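Local coordinates for sialidase domain-containing protein (Dyadobacter fermentans, PDB 5HX0) that is of unknown function but has a sialidase-like beta-propeller fold, which suggests that it may recognise or cleave glycans, at residues E153-K156 against K157-L161; A316-L319 against P320-V324; Y328-R331 against H332-G336. All coordinates share one frame; numbering follows the deposited sequence.

Contact 1. Residues E153-K156 against K157-L161; sequences ENLK and KPYFL
The chain leaves helix 149-154 at L155, bends through K156, K157 and P158 with a cis peptide between K157 and P158, and brings Y159 back beside L155. Within these residues the contact is made mainly by side-chain packing, while P158 has a backbone hydrogen bond to Y197. The main contact is a CH-pi interaction. L155 CD1 sits over one face of the Y159 ring, 3.6 Å from its centroid and only 9° off the ring normal. The methyl group is therefore almost exactly centred on the ring. The two side chains cross at about a right angle. L155 also touches the ring nearer its root, where its CB lies 3.6 Å from Y159 CE2. The Y159 ring is placed by its first torsion, which sets CG between the backbone N and the carbonyl carbon (chi1 58°). A backbone oxygen comes at the ring edge: K156 O is 3.5 Å from Y159 CD2, near the plane of the ring.

K156 and K157 each touch the other's backbone with their first side-chain carbons. The chain of K156 bends near its end, and its NZ makes a weak hydrogen bond to G201 O and a cation-pi contact with Y197. K157 runs extended beyond CG, and its CG passes 3.9 Å from L155 O. V166 of strand 165-175 packs against both L155 and Y159. A glycerol, probably from the crystallisation liquor, is weakly bonded by Y159 N and lies close to the K157 side chain.

This cis-proline turn lies at the surface, in the connection between strands 137-145 and 165-175 of a propeller sheet.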
loop_
_atom_site.group_PDB
_atom_site.type_symbol
_atom_site.label_atom_id
_atom_site.label_comp_id
_atom_site.label_asym_id
_atom_site.label_seq_id
_atom_site.Cartn_x
_atom_site.Cartn_y
_atom_site.Cartn_z
ATOM N N GLU A 153 11.214 13.761 18.426
ATOM C CA GLU A 153 12.116 14.128 19.518
ATOM C C GLU A 153 13.217 13.098 19.730
ATOM O O GLU A 153 14.295 13.447 20.220
ATOM C CB GLU A 153 11.341 14.302 20.824
ATOM C CG GLU A 153 10.361 15.452 20.855
ATOM C CD GLU A 153 9.579 15.500 22.166
ATOM O OE1 GLU A 153 10.182 15.253 23.235
ATOM O OE2 GLU A 153 8.358 15.766 22.126
ATOM N N ASN A 154 12.979 11.835 19.377
ATOM C CA ASN A 154 13.919 10.767 19.700
ATOM C C ASN A 154 14.794 10.342 18.529
ATOM O O ASN A 154 15.593 9.408 18.682
ATOM C CB ASN A 154 13.166 9.555 20.250
ATOM C CG ASN A 154 12.615 9.806 21.641
ATOM O OD1 ASN A 154 11.413 9.686 21.876
ATOM N ND2 ASN A 154 13.495 10.168 22.569
ATOM N N LEU A 155 14.699 11.024 17.390
ATOM C CA LEU A 155 15.476 10.640 16.221
ATOM C C LEU A 155 16.964 10.769 16.490
ATOM O O LEU A 155 17.424 11.778 17.031
ATOM C CB LEU A 155 15.093 11.515 15.027
ATOM C CG LEU A 155 13.720 11.233 14.424
ATOM C CD1 LEU A 155 13.309 12.374 13.521
ATOM C CD2 LEU A 155 13.760 9.938 13.644
ATOM N N LYS A 156 17.717 9.740 16.113
ATOM C CA LYS A 156 19.163 9.888 16.040
ATOM C C LYS A 156 19.520 10.853 14.914
ATOM O O LYS A 156 18.903 10.842 13.844
ATOM C CB LYS A 156 19.836 8.532 15.823
ATOM C CG LYS A 156 21.370 8.620 15.841
ATOM C CD LYS A 156 22.034 7.349 16.354
ATOM C CE LYS A 156 21.878 6.196 15.382
ATOM N NZ LYS A 156 21.343 4.971 16.034
ATOM N N LYS A 157 20.500 11.714 15.170
ATOM C CA LYS A 157 20.920 12.712 14.191
ATOM C C LYS A 157 22.266 12.334 13.593
ATOM O O LYS A 157 23.058 11.657 14.236
ATOM C CB LYS A 157 20.992 14.096 14.833
ATOM C CG LYS A 157 19.681 14.562 15.429
ATOM C CD LYS A 157 19.758 16.026 15.836
ATOM C CE LYS A 157 18.407 16.543 16.297
ATOM N NZ LYS A 157 18.377 18.030 16.336
ATOM N N PRO A 158 22.535 12.766 12.355
ATOM C CA PRO A 158 21.669 13.571 11.489
ATOM C C PRO A 158 20.564 12.756 10.810
ATOM O O PRO A 158 20.716 11.546 10.586
ATOM C CB PRO A 158 22.640 14.140 10.434
ATOM C CG PRO A 158 24.002 13.501 10.731
ATOM C CD PRO A 158 23.764 12.355 11.658
ATOM N N TYR A 159 19.452 13.414 10.512
ATOM C CA TYR A 159 18.406 12.840 9.670
ATOM C C TYR A 159 17.955 13.906 8.689
ATOM O O TYR A 159 18.251 15.095 8.852
ATOM C CB TYR A 159 17.208 12.327 10.481
ATOM C CG TYR A 159 16.560 13.386 11.342
ATOM C CD1 TYR A 159 15.582 14.226 10.829
ATOM C CD2 TYR A 159 16.928 13.544 12.677
ATOM C CE1 TYR A 159 14.982 15.198 11.621
ATOM C CE2 TYR A 159 16.338 14.519 13.471
ATOM C CZ TYR A 159 15.366 15.334 12.937
ATOM O OH TYR A 159 14.788 16.296 13.722
ATOM N N PHE A 160 17.224 13.495 7.663
ATOM C CA PHE A 160 16.798 14.438 6.638
ATOM C C PHE A 160 15.285 14.601 6.666
ATOM O O PHE A 160 14.541 13.622 6.502
ATOM C CB PHE A 160 17.262 14.032 5.248
ATOM C CG PHE A 160 16.985 15.093 4.216
ATOM C CD1 PHE A 160 17.725 16.267 4.196
ATOM C CD2 PHE A 160 15.954 14.946 3.310
ATOM C CE1 PHE A 160 17.458 17.258 3.262
ATOM C CE2 PHE A 160 15.677 15.938 2.382
ATOM C CZ PHE A 160 16.431 17.092 2.363
ATOM N N LEU A 161 14.844 15.843 6.856
ATOM C CA LEU A 161 13.442 16.196 7.029
ATOM C C LEU A 161 12.999 17.049 5.850
ATOM O O LEU A 161 13.657 18.036 5.509
ATOM C CB LEU A 161 13.235 16.948 8.351
ATOM C CG LEU A 161 11.877 17.531 8.743
ATOM C CD1 LEU A 161 10.919 16.418 9.083
ATOM C CD2 LEU A 161 12.020 18.498 9.941
#

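Contact 2. Residues A316-L319 against P320-V324; sequences ALRL and PDNRV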
loop_
_atom_site.group_PDB
_atom_site.type_symbol
_atom_site.label_atom_id
_atom_site.label_comp_id
_atom_site.label_asym_id
_atom_site.label_seq_id
_atom_site.Cartn_x
_atom_site.Cartn_y
_atom_site.Cartn_z
ATOM N N ALA A 316 19.645 7.681 -20.399
ATOM C CA ALA A 316 20.346 7.306 -21.627
ATOM C C ALA A 316 19.873 5.944 -22.108
ATOM O O ALA A 316 19.800 4.996 -21.319
ATOM C CB ALA A 316 21.863 7.275 -21.430
ATOM N N LEU A 317 19.585 5.850 -23.409
ATOM C CA LEU A 317 19.150 4.618 -24.062
ATOM C C LEU A 317 20.031 4.350 -25.276
ATOM O O LEU A 317 20.187 5.229 -26.129
ATOM C CB LEU A 317 17.688 4.744 -24.514
ATOM C CG LEU A 317 17.176 3.594 -25.392
ATOM C CD1 LEU A 317 17.060 2.325 -24.568
ATOM C CD2 LEU A 317 15.819 3.953 -26.027
ATOM N N ARG A 318 20.595 3.142 -25.365
ATOM C CA ARG A 318 21.371 2.767 -26.542
ATOM C C ARG A 318 20.399 2.457 -27.675
ATOM O O ARG A 318 19.520 1.608 -27.514
ATOM C CB ARG A 318 22.258 1.555 -26.250
ATOM C CG ARG A 318 23.168 1.177 -27.421
ATOM C CD ARG A 318 23.962 -0.114 -27.126
ATOM N NE ARG A 318 24.987 0.137 -26.112
ATOM C CZ ARG A 318 25.982 -0.695 -25.823
ATOM N NH1 ARG A 318 26.079 -1.857 -26.465
ATOM N NH2 ARG A 318 26.877 -0.368 -24.887
ATOM N N LEU A 319 20.542 3.141 -28.808
ATOM C CA LEU A 319 19.699 2.917 -29.981
ATOM C C LEU A 319 20.235 1.756 -30.814
ATOM O O LEU A 319 21.347 1.276 -30.608
ATOM C CB LEU A 319 19.640 4.201 -30.809
ATOM C CG LEU A 319 18.999 5.383 -30.085
ATOM C CD1 LEU A 319 19.231 6.653 -30.893
ATOM C CD2 LEU A 319 17.500 5.126 -29.933
ATOM N N PRO A 320 19.463 1.259 -31.781
ATOM C CA PRO A 320 19.920 0.072 -32.526
ATOM C C PRO A 320 21.212 0.272 -33.299
ATOM O O PRO A 320 21.867 -0.721 -33.621
ATOM C CB PRO A 320 18.739 -0.221 -33.460
ATOM C CG PRO A 320 17.546 0.298 -32.667
ATOM C CD PRO A 320 18.070 1.591 -32.111
ATOM N N ASP A 321 21.620 1.509 -33.601
ATOM C CA ASP A 321 22.873 1.748 -34.299
ATOM C C ASP A 321 23.988 2.159 -33.347
ATOM O O ASP A 321 25.022 2.649 -33.800
ATOM C CB ASP A 321 22.676 2.803 -35.397
ATOM C CG ASP A 321 22.296 4.174 -34.845
ATOM O OD1 ASP A 321 22.159 4.325 -33.609
ATOM O OD2 ASP A 321 22.113 5.108 -35.661
ATOM N N ASN A 322 23.781 1.988 -32.040
ATOM C CA ASN A 322 24.697 2.242 -30.935
ATOM C C ASN A 322 24.841 3.727 -30.610
ATOM O O ASN A 322 25.532 4.056 -29.626
ATOM C CB ASN A 322 26.104 1.644 -31.152
ATOM C CG ASN A 322 26.118 0.116 -31.066
ATOM O OD1 ASN A 322 25.209 -0.498 -30.523
ATOM N ND2 ASN A 322 27.167 -0.491 -31.600
ATOM N N ARG A 323 24.210 4.636 -31.359
ATOM C CA ARG A 323 24.087 5.996 -30.847
ATOM C C ARG A 323 23.234 5.961 -29.571
ATOM O O ARG A 323 22.598 4.957 -29.255
ATOM C CB ARG A 323 23.486 6.925 -31.909
ATOM C CG ARG A 323 24.355 7.070 -33.168
ATOM C CD ARG A 323 23.765 8.102 -34.099
ATOM N NE ARG A 323 22.420 7.728 -34.519
ATOM C CZ ARG A 323 21.528 8.587 -35.017
ATOM N NH1 ARG A 323 21.828 9.879 -35.135
ATOM N NH2 ARG A 323 20.334 8.153 -35.367
ATOM N N VAL A 324 23.233 7.070 -28.827
ATOM C CA VAL A 324 22.667 7.102 -27.481
ATOM C C VAL A 324 21.649 8.231 -27.397
ATOM O O VAL A 324 21.998 9.402 -27.602
ATOM C CB VAL A 324 23.757 7.285 -26.409
ATOM C CG1 VAL A 324 23.132 7.331 -25.008
ATOM C CG2 VAL A 324 24.795 6.163 -26.513
HETATM O O HOH W 1 22.521 -1.657 -30.206
#
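N322, the last residue of the type I turn L319-N322, has a positive phi (76°), a left-handed conformation that is uncommon for non-glycine residues but that asparagine tolerates better than most. The motif is a beta hairpin closed by a type I turn with a G1 beta bulge at N322, joining strands 314-318 and 324-330 of one propeller sheet. Two backbone bonds define it. N322 N donates to L319 O at 2.9 Å, approaching from above the carbonyl plane. L319 N donates to R323 O at 2.8 Å, and that bond is nearly straight. Below the turn, R318 and V324 form an antiparallel non-hydrogen-bonded pair. A316 CB meets V324 CG1 at 3.8 Å.

R318 and N322 lie side by side and point the same way, with R318 CD 3.6 Å from N322 OD1. The polar end of R318 reaches farther, to E270 O and the hydroxyl of Y269. A water gives hydrogen bonds to both L319 O and N322 OD1, bridging the turn carbonyl and the side-chain amide of N322. The L319 side chain is buried and packs on V379, Q373 and I401.

The D321 carboxylate takes two bonds from R323. R323 N meets D321 OD1 from above the carboxylate plane at 3.1 Å, an Asx turn. R323 NE meets D321 OD2 in a salt bridge of 2.9 Å, on the syn side but tilted and bent (136° at the hydrogen).

Contact 3. Residues Y328-R331 against H332-G336; sequences YGYR and HKPLG
Y330 and G336 hold the base of this hairpin as an antiparallel hydrogen-bonded pair. Y330 N donates to G336 O at 2.8 Å, and G336 N donates back to Y330 O at 3.0 Å. A third, weak bond runs from H332 N to the same Y330 O and closes an inverse gamma turn centred on R331. L335 CA adds a CA-H...O contact to this oxygen. One carbonyl thus gathers both ends of the loop. The five-residue loop includes a cis peptide between K333 and P334.

The aromatic contact is between Y330 and H332. The imidazole turns an edge toward the phenol face in a T-shaped pair, with centroids 5.2 Å apart and planes at 66°. H332 CD2 lies over that face, offset toward the rim. H332 CB makes a further, off-centre CH-pi contact. The Y330 ring swings over the loop because its CG is anti to the backbone N (chi1 -167°). Carbonyls line the ring edge: P334 O lies in its plane, 3.7 Å from Y330 CD2, and K333 O is near Y330 CE2. R338 of the neighbouring strand makes a cation-pi contact with the same tyrosine.

Two other contacts pack around R331. R331 O lies over a face of the imidazole, 3.3 Å from H332 CG. The buried L335 brings CD2 to 3.6 Å from R331 C.

The polar ends bond outside the loop. H332 NE2 is hydrogen-bonded to D287 OD2, which would help fix the imidazole's rotation. The extended R331 chain carries NE to L366 O, and its NH2 makes a weak bond to H312 NE2.

The beta hairpin links strands 324-330 and 336-342, the second and third strands of a four-stranded propeller blade.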
loop_
_atom_site.group_PDB
_atom_site.type_symbol
_atom_site.label_atom_id
_atom_site.label_comp_id
_atom_site.label_asym_id
_atom_site.label_seq_id
_atom_site.Cartn_x
_atom_site.Cartn_y
_atom_site.Cartn_z
ATOM N N TYR A 328 15.853 14.342 -21.163
ATOM C CA TYR A 328 15.858 15.095 -19.912
ATOM C C TYR A 328 14.658 16.023 -19.828
ATOM O O TYR A 328 14.089 16.432 -20.840
ATOM C CB TYR A 328 17.137 15.921 -19.745
ATOM C CG TYR A 328 17.599 16.611 -21.010
ATOM C CD1 TYR A 328 18.383 15.933 -21.936
ATOM C CD2 TYR A 328 17.295 17.941 -21.252
ATOM C CE1 TYR A 328 18.828 16.547 -23.092
ATOM C CE2 TYR A 328 17.745 18.579 -22.431
ATOM C CZ TYR A 328 18.512 17.867 -23.332
ATOM O OH TYR A 328 18.981 18.445 -24.499
ATOM N N GLY A 329 14.295 16.367 -18.589
ATOM C CA GLY A 329 13.283 17.376 -18.376
ATOM C C GLY A 329 13.849 18.771 -18.567
ATOM O O GLY A 329 15.037 19.029 -18.349
ATOM N N TYR A 330 12.987 19.684 -18.996
ATOM C CA TYR A 330 13.376 21.077 -19.215
ATOM C C TYR A 330 12.443 21.953 -18.388
ATOM O O TYR A 330 11.375 22.365 -18.846
ATOM C CB TYR A 330 13.324 21.452 -20.689
ATOM C CG TYR A 330 14.013 22.761 -20.990
ATOM C CD1 TYR A 330 15.395 22.864 -20.952
ATOM C CD2 TYR A 330 13.279 23.897 -21.310
ATOM C CE1 TYR A 330 16.041 24.078 -21.253
ATOM C CE2 TYR A 330 13.909 25.100 -21.602
ATOM C CZ TYR A 330 15.285 25.181 -21.574
ATOM O OH TYR A 330 15.900 26.379 -21.869
ATOM N N ARG A 331 12.869 22.261 -17.172
ATOM C CA ARG A 331 12.036 23.006 -16.232
ATOM C C ARG A 331 12.359 24.489 -16.297
ATOM O O ARG A 331 12.629 25.141 -15.297
ATOM C CB ARG A 331 12.202 22.444 -14.823
ATOM C CG ARG A 331 11.465 21.086 -14.638
ATOM C CD ARG A 331 12.014 20.295 -13.450
ATOM N NE ARG A 331 11.110 19.230 -13.017
ATOM C CZ ARG A 331 11.235 18.539 -11.879
ATOM N NH1 ARG A 331 10.334 17.609 -11.573
ATOM N NH2 ARG A 331 12.253 18.761 -11.046
ATOM N N HIS A 332 12.382 25.003 -17.526
ATOM C CA HIS A 332 12.514 26.430 -17.814
ATOM C C HIS A 332 11.522 26.754 -18.917
ATOM O O HIS A 332 10.976 25.856 -19.554
ATOM C CB HIS A 332 13.944 26.780 -18.232
ATOM C CG HIS A 332 14.977 26.178 -17.337
ATOM N ND1 HIS A 332 15.395 26.786 -16.175
ATOM C CD2 HIS A 332 15.626 24.992 -17.396
ATOM C CE1 HIS A 332 16.289 26.020 -15.577
ATOM N NE2 HIS A 332 16.442 24.919 -16.293
ATOM N N LYS A 333 11.266 28.040 -19.144
ATOM C CA LYS A 333 10.374 28.420 -20.245
ATOM C C LYS A 333 11.016 28.113 -21.587
ATOM O O LYS A 333 12.181 28.434 -21.812
ATOM C CB LYS A 333 10.008 29.914 -20.183
ATOM C CG LYS A 333 9.375 30.364 -18.872
ATOM C CD LYS A 333 8.291 29.394 -18.384
ATOM C CE LYS A 333 6.872 29.975 -18.499
ATOM N NZ LYS A 333 5.808 28.950 -18.182
ATOM N N PRO A 334 10.268 27.478 -22.488
ATOM C CA PRO A 334 8.931 26.910 -22.308
ATOM C C PRO A 334 9.018 25.510 -21.694
ATOM O O PRO A 334 9.797 24.687 -22.188
ATOM C CB PRO A 334 8.387 26.854 -23.732
ATOM C CG PRO A 334 9.592 26.653 -24.573
ATOM C CD PRO A 334 10.778 27.258 -23.849
ATOM N N LEU A 335 8.234 25.258 -20.654
ATOM C CA LEU A 335 8.378 24.040 -19.853
ATOM C C LEU A 335 8.099 22.788 -20.667
ATOM O O LEU A 335 7.088 22.709 -21.363
ATOM C CB LEU A 335 7.415 24.087 -18.680
ATOM C CG LEU A 335 7.603 25.227 -17.688
ATOM C CD1 LEU A 335 6.379 25.320 -16.798
ATOM C CD2 LEU A 335 8.847 24.952 -16.862
ATOM N N GLY A 336 8.977 21.789 -20.549
ATOM C CA GLY A 336 8.692 20.508 -21.183
ATOM C C GLY A 336 9.811 19.485 -21.132
ATOM O O GLY A 336 10.468 19.307 -20.097
#

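Contacts 2 and 3 belong to one sheet and adjoin in sequence. Contact 2 joins strands 314-318 and 324-330, and contact 3 joins strands 324-330 and 336-342. They therefore sit at opposite ends of strand 324-330, with centres about 23 Å apart. Contact 1 lies in another sheet's excursion, about 26 Å from the centre of the chain. Its centre is about 43 Å from that of contact 2, on the opposite side of the chain's centre. Contact 3 is nearer to it, with centres about 35 Å apart. No active site is established for this protein. The glycerol beside 157-161 need not mark one.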